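PDB 3LD1: replicase polyprotein 1a from Avian infectious bronchitis virus, which is the precursor of coronavirus replicase proteins, including viral proteases and non-structural protein 2, the source of this fragment, whose precise role is uncertain. Local coordinates for residues A[80-83]-A[84-88]; A[124-127]-A[128-132]. The protein carries 3 engineered substitutions. All coordinates share one frame; numbering follows the deposited sequence.

Contact 1: residues A[80-83]-A[84-88]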
loop_
_atom_site.group_PDB
_atom_site.type_symbol
_atom_site.label_atom_id
_atom_site.label_comp_id
_atom_site.label_asym_id
_atom_site.label_seq_id
_atom_site.Cartn_x
_atom_site.Cartn_y
_atom_site.Cartn_z
ATOM N N SER A 80 34.167 0.175 -16.310
ATOM C CA SER A 80 34.822 -0.425 -15.156
ATOM C C SER A 80 34.206 -1.746 -14.714
ATOM O O SER A 80 33.000 -1.939 -14.925
ATOM C CB SER A 80 34.689 0.512 -13.994
ATOM O OG SER A 80 35.237 1.715 -14.365
ATOM N N LYS A 81 34.985 -2.606 -14.042
ATOM C CA LYS A 81 34.537 -3.923 -13.557
ATOM C C LYS A 81 34.392 -3.904 -12.052
ATOM O O LYS A 81 34.643 -2.886 -11.438
ATOM C CB LYS A 81 35.549 -5.019 -13.914
ATOM C CG LYS A 81 35.696 -5.314 -15.379
ATOM C CD LYS A 81 34.514 -6.139 -15.929
ATOM C CE LYS A 81 33.498 -5.187 -16.596
ATOM N NZ LYS A 81 33.644 -5.263 -18.062
ATOM N N LEU A 82 33.987 -5.028 -11.451
ATOM C CA LEU A 82 34.065 -5.108 -9.986
ATOM C C LEU A 82 35.504 -4.860 -9.526
ATOM O O LEU A 82 35.714 -4.228 -8.495
ATOM C CB LEU A 82 33.569 -6.460 -9.410
ATOM C CG LEU A 82 33.444 -6.454 -7.848
ATOM C CD1 LEU A 82 32.694 -5.242 -7.326
ATOM C CD2 LEU A 82 32.826 -7.620 -7.179
ATOM N N ALA A 83 36.468 -5.372 -10.299
ATOM C CA ALA A 83 37.913 -5.275 -10.014
ATOM C C ALA A 83 38.360 -3.809 -9.847
ATOM O O ALA A 83 39.080 -3.466 -8.899
ATOM C CB ALA A 83 38.722 -5.968 -11.126
ATOM N N ASP A 84 37.910 -2.945 -10.750
ATOM C CA ASP A 84 38.304 -1.521 -10.738
ATOM C C ASP A 84 37.796 -0.792 -9.502
ATOM O O ASP A 84 38.474 0.031 -8.880
ATOM C CB ASP A 84 37.875 -0.869 -12.046
ATOM C CG ASP A 84 38.488 -1.598 -13.284
ATOM O OD1 ASP A 84 39.761 -1.657 -13.372
ATOM O OD2 ASP A 84 37.740 -2.153 -14.130
ATOM N N LEU A 85 36.616 -1.214 -9.120
ATOM C CA LEU A 85 35.935 -0.817 -7.944
ATOM C C LEU A 85 36.643 -1.260 -6.698
ATOM O O LEU A 85 36.811 -0.457 -5.774
ATOM C CB LEU A 85 34.567 -1.483 -7.995
ATOM C CG LEU A 85 33.458 -1.014 -7.103
ATOM C CD1 LEU A 85 33.051 0.353 -7.453
ATOM C CD2 LEU A 85 32.311 -1.883 -7.408
ATOM N N GLU A 86 37.063 -2.523 -6.665
ATOM C CA GLU A 86 37.681 -3.032 -5.456
ATOM C C GLU A 86 39.019 -2.355 -5.256
ATOM O O GLU A 86 39.472 -2.193 -4.118
ATOM C CB GLU A 86 37.807 -4.544 -5.499
ATOM C CG GLU A 86 36.473 -5.170 -5.216
ATOM C CD GLU A 86 36.438 -6.655 -5.314
ATOM O OE1 GLU A 86 37.486 -7.253 -5.536
ATOM O OE2 GLU A 86 35.351 -7.245 -5.148
ATOM N N ASP A 87 39.636 -1.907 -6.342
ATOM C CA ASP A 87 40.938 -1.187 -6.249
ATOM C C ASP A 87 40.810 0.110 -5.525
ATOM O O ASP A 87 41.754 0.573 -4.899
ATOM C CB ASP A 87 41.535 -0.903 -7.621
ATOM C CG ASP A 87 42.028 -2.164 -8.300
ATOM O OD1 ASP A 87 42.229 -3.219 -7.591
ATOM O OD2 ASP A 87 42.196 -2.095 -9.543
ATOM N N ILE A 88 39.629 0.697 -5.606
ATOM C CA ILE A 88 39.389 1.947 -4.977
ATOM C C ILE A 88 38.777 1.727 -3.619
ATOM O O ILE A 88 39.247 2.340 -2.661
ATOM C CB ILE A 88 38.406 2.744 -5.775
ATOM C CG1 ILE A 88 38.988 3.215 -7.135
ATOM C CG2 ILE A 88 37.812 3.835 -4.898
ATOM C CD1 ILE A 88 37.923 3.706 -8.027
#
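Asp84 reaches back to the start of its own helix and accepts a hydrogen bond from the backbone of Lys81, the N-cap residue. Lys81 N lies 2.8 Å from Asp84 OD2, with an N-H...O angle of 158°. The oxygen uses its anti lone pair, the one turned from OD1. This carboxylate comes back because CG of Asp84 stands beside its own backbone N, anti to the carbonyl carbon (chi1 -57°). The bond ties the backbone N of the N-cap residue to a side chain of the first turn. The Lys81 carbonyl receives only weak bonds from Asp84 N and Leu85 N. A negative group at this end should also suit the helix dipole.

Regular helical bonds follow. Glu86 N donates to Leu82 O at 2.8 Å. Asp87 N donates to Ala83 O at 3.0 Å.

The apolar part is small. Leu82 and Leu85 cross at a slant and meet through one methyl each, Leu82 CD1 and Leu85 CD2, 3.4 Å apart. The aliphatic end of Leu82 also lies against the Glu86 carboxylate: Leu82 CD2 is 3.3 Å from Glu86 OE2. Glu86 is extended beyond CG (chi2 176°), which brings its carboxylate beside that leucine. Its other oxygen, OE1, forms a salt bridge with Arg96.

The contact spans the N-cap and most of helix 82-89, at the surface. Ser80 OG bonds to Lys77 O in the link from strand 74-76. Leu82 packs on Arg96 and Arg99 of helix 93-103, while Leu85 and Glu86 touch Tyr22, in the loop after helix 13-20.

Contact 2: residues A[124-127]-A[128-132]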
loop_
_atom_site.group_PDB
_atom_site.type_symbol
_atom_site.label_atom_id
_atom_site.label_comp_id
_atom_site.label_asym_id
_atom_site.label_seq_id
_atom_site.Cartn_x
_atom_site.Cartn_y
_atom_site.Cartn_z
ATOM N N GLU A 124 18.360 -17.968 1.561
ATOM C CA GLU A 124 19.416 -18.949 1.672
ATOM C C GLU A 124 20.757 -18.330 1.352
ATOM O O GLU A 124 21.757 -18.864 1.705
ATOM C CB GLU A 124 19.189 -20.123 0.721
ATOM C CG GLU A 124 18.061 -21.061 1.061
ATOM C CD GLU A 124 18.017 -22.246 0.054
ATOM O OE1 GLU A 124 18.711 -22.152 -1.021
ATOM O OE2 GLU A 124 17.273 -23.255 0.329
ATOM N N ILE A 125 20.826 -17.204 0.673
ATOM C CA ILE A 125 22.155 -16.630 0.432
ATOM C C ILE A 125 22.269 -15.195 0.968
ATOM O O ILE A 125 23.359 -14.770 1.298
ATOM C CB ILE A 125 22.565 -16.759 -1.075
ATOM C CG1 ILE A 125 22.723 -18.237 -1.502
ATOM C CG2 ILE A 125 23.796 -15.884 -1.444
ATOM C CD1 ILE A 125 24.040 -18.950 -1.036
ATOM N N PHE A 126 21.148 -14.483 1.102
ATOM C CA PHE A 126 21.112 -13.116 1.616
ATOM C C PHE A 126 20.334 -12.905 2.888
ATOM O O PHE A 126 19.301 -13.528 3.127
ATOM C CB PHE A 126 20.493 -12.243 0.570
ATOM C CG PHE A 126 21.306 -12.149 -0.698
ATOM C CD1 PHE A 126 21.127 -13.079 -1.750
ATOM C CD2 PHE A 126 22.229 -11.114 -0.877
ATOM C CE1 PHE A 126 21.881 -12.973 -2.999
ATOM C CE2 PHE A 126 22.993 -11.013 -2.092
ATOM C CZ PHE A 126 22.827 -11.953 -3.147
ATOM N N ASP A 127 20.817 -11.992 3.718
ATOM C CA ASP A 127 20.076 -11.663 4.939
ATOM C C ASP A 127 19.063 -10.565 4.645
ATOM O O ASP A 127 19.037 -10.049 3.495
ATOM C CB ASP A 127 21.016 -11.184 6.045
ATOM C CG ASP A 127 21.837 -9.972 5.639
ATOM O OD1 ASP A 127 21.315 -8.907 5.192
ATOM O OD2 ASP A 127 23.060 -10.087 5.790
ATOM N N PRO A 128 18.258 -10.176 5.676
ATOM C CA PRO A 128 17.083 -9.332 5.428
ATOM C C PRO A 128 17.429 -8.005 4.831
ATOM O O PRO A 128 16.744 -7.513 3.957
ATOM C CB PRO A 128 16.438 -9.224 6.797
ATOM C CG PRO A 128 16.812 -10.561 7.406
ATOM C CD PRO A 128 18.283 -10.598 7.084
ATOM N N THR A 129 18.559 -7.484 5.201
ATOM C CA THR A 129 18.990 -6.181 4.734
ATOM C C THR A 129 19.487 -6.254 3.268
ATOM O O THR A 129 19.285 -5.328 2.413
ATOM C CB THR A 129 20.112 -5.752 5.733
ATOM O OG1 THR A 129 19.497 -5.450 6.994
ATOM C CG2 THR A 129 21.009 -4.579 5.260
ATOM N N GLU A 130 20.156 -7.347 2.959
ATOM C CA GLU A 130 20.724 -7.392 1.667
ATOM C C GLU A 130 19.566 -7.632 0.676
ATOM O O GLU A 130 19.563 -7.064 -0.402
ATOM C CB GLU A 130 21.782 -8.479 1.597
ATOM C CG GLU A 130 23.141 -8.159 2.249
ATOM C CD GLU A 130 23.963 -9.435 2.431
ATOM O OE1 GLU A 130 23.367 -10.531 2.683
ATOM O OE2 GLU A 130 25.210 -9.354 2.314
ATOM N N ILE A 131 18.594 -8.448 1.070
ATOM C CA ILE A 131 17.384 -8.631 0.340
ATOM C C ILE A 131 16.712 -7.318 0.049
ATOM O O ILE A 131 16.472 -6.948 -1.121
ATOM C CB ILE A 131 16.409 -9.567 1.083
ATOM C CG1 ILE A 131 17.092 -10.946 1.287
ATOM C CG2 ILE A 131 15.104 -9.624 0.321
ATOM C CD1 ILE A 131 16.196 -12.082 1.179
ATOM N N LEU A 132 16.456 -6.539 1.088
ATOM C CA LEU A 132 15.855 -5.230 0.799
ATOM C C LEU A 132 16.666 -4.429 -0.226
ATOM O O LEU A 132 16.080 -3.746 -0.994
ATOM C CB LEU A 132 15.536 -4.434 2.053
ATOM C CG LEU A 132 14.264 -4.494 2.943
ATOM C CD1 LEU A 132 13.013 -5.413 2.569
ATOM C CD2 LEU A 132 14.747 -4.755 4.405
#
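Asp127 and Glu130 form a capping box at the start of helix 128-134. Each side chain accepts from the backbone N-H of the other. Asp127 OD1 receives Glu130 N at 3.0 Å, nearly in line with its C-O bond, and takes a weaker bond from Thr129 N. In return, Glu130 OE1 accepts from Asp127 N at 3.1 Å and 169°, through its anti lone pair. Asp127 can turn its carboxylate over the first turn because CG sits between the backbone N and the carbonyl carbon (chi1 58°).

The box brings two acids together. Asp127 OD2 and Glu130 OE1 are 3.2 Å apart, and the two carboxylate planes differ by 14°. Such closeness would be costly between bare charges. A salt bridge from Lys97 NZ to Glu130 OE1 probably offsets it, as may the helix N terminus.

The backbone begins its regular bonding here. Ile131 N donates to Asp127 O at 2.9 Å. Pro128, which has no N-H to give, occupies the first helical position.

Phe126, just before the N-cap, packs against the same turn. Its ring edge, at CD2, meets Glu130 CB at 3.6 Å, close to the ring plane. Its CB rests on Ile131 CG1 at 3.7 Å. Phe126 and Ile131 are both buried.

This is the link that follows helix 112-121 and opens helix 128-134. Phe126 touches Lys97 and Glu130 touches Phe94, both on helix 93-103. Ile131 packs on Leu122 and Asp123 in the link, while Thr129 reaches Asn26 and Pro27 in the loop before helix 30-46.

In the fold
From the N terminus, the chain first builds the four-stranded mixed sheet, with helices 13-20 and 30-46 between its first two strands in the chain, 4-8 and 50-54. Contact 1 then closes the turn that starts helix 82-89. Helices 93-103, 105-108 and 112-121 follow. Contact 2 next closes the loop after helix 112-121 and starts helix 128-134. The contacts lie in series; they neither nest nor cross. Their centres are 23 Å apart and their nearest atoms about 12 Å apart, so they do not touch. Helix 93-103 borders both contacts. Each contact also has partners in the segment between helices 13-20 and 30-46.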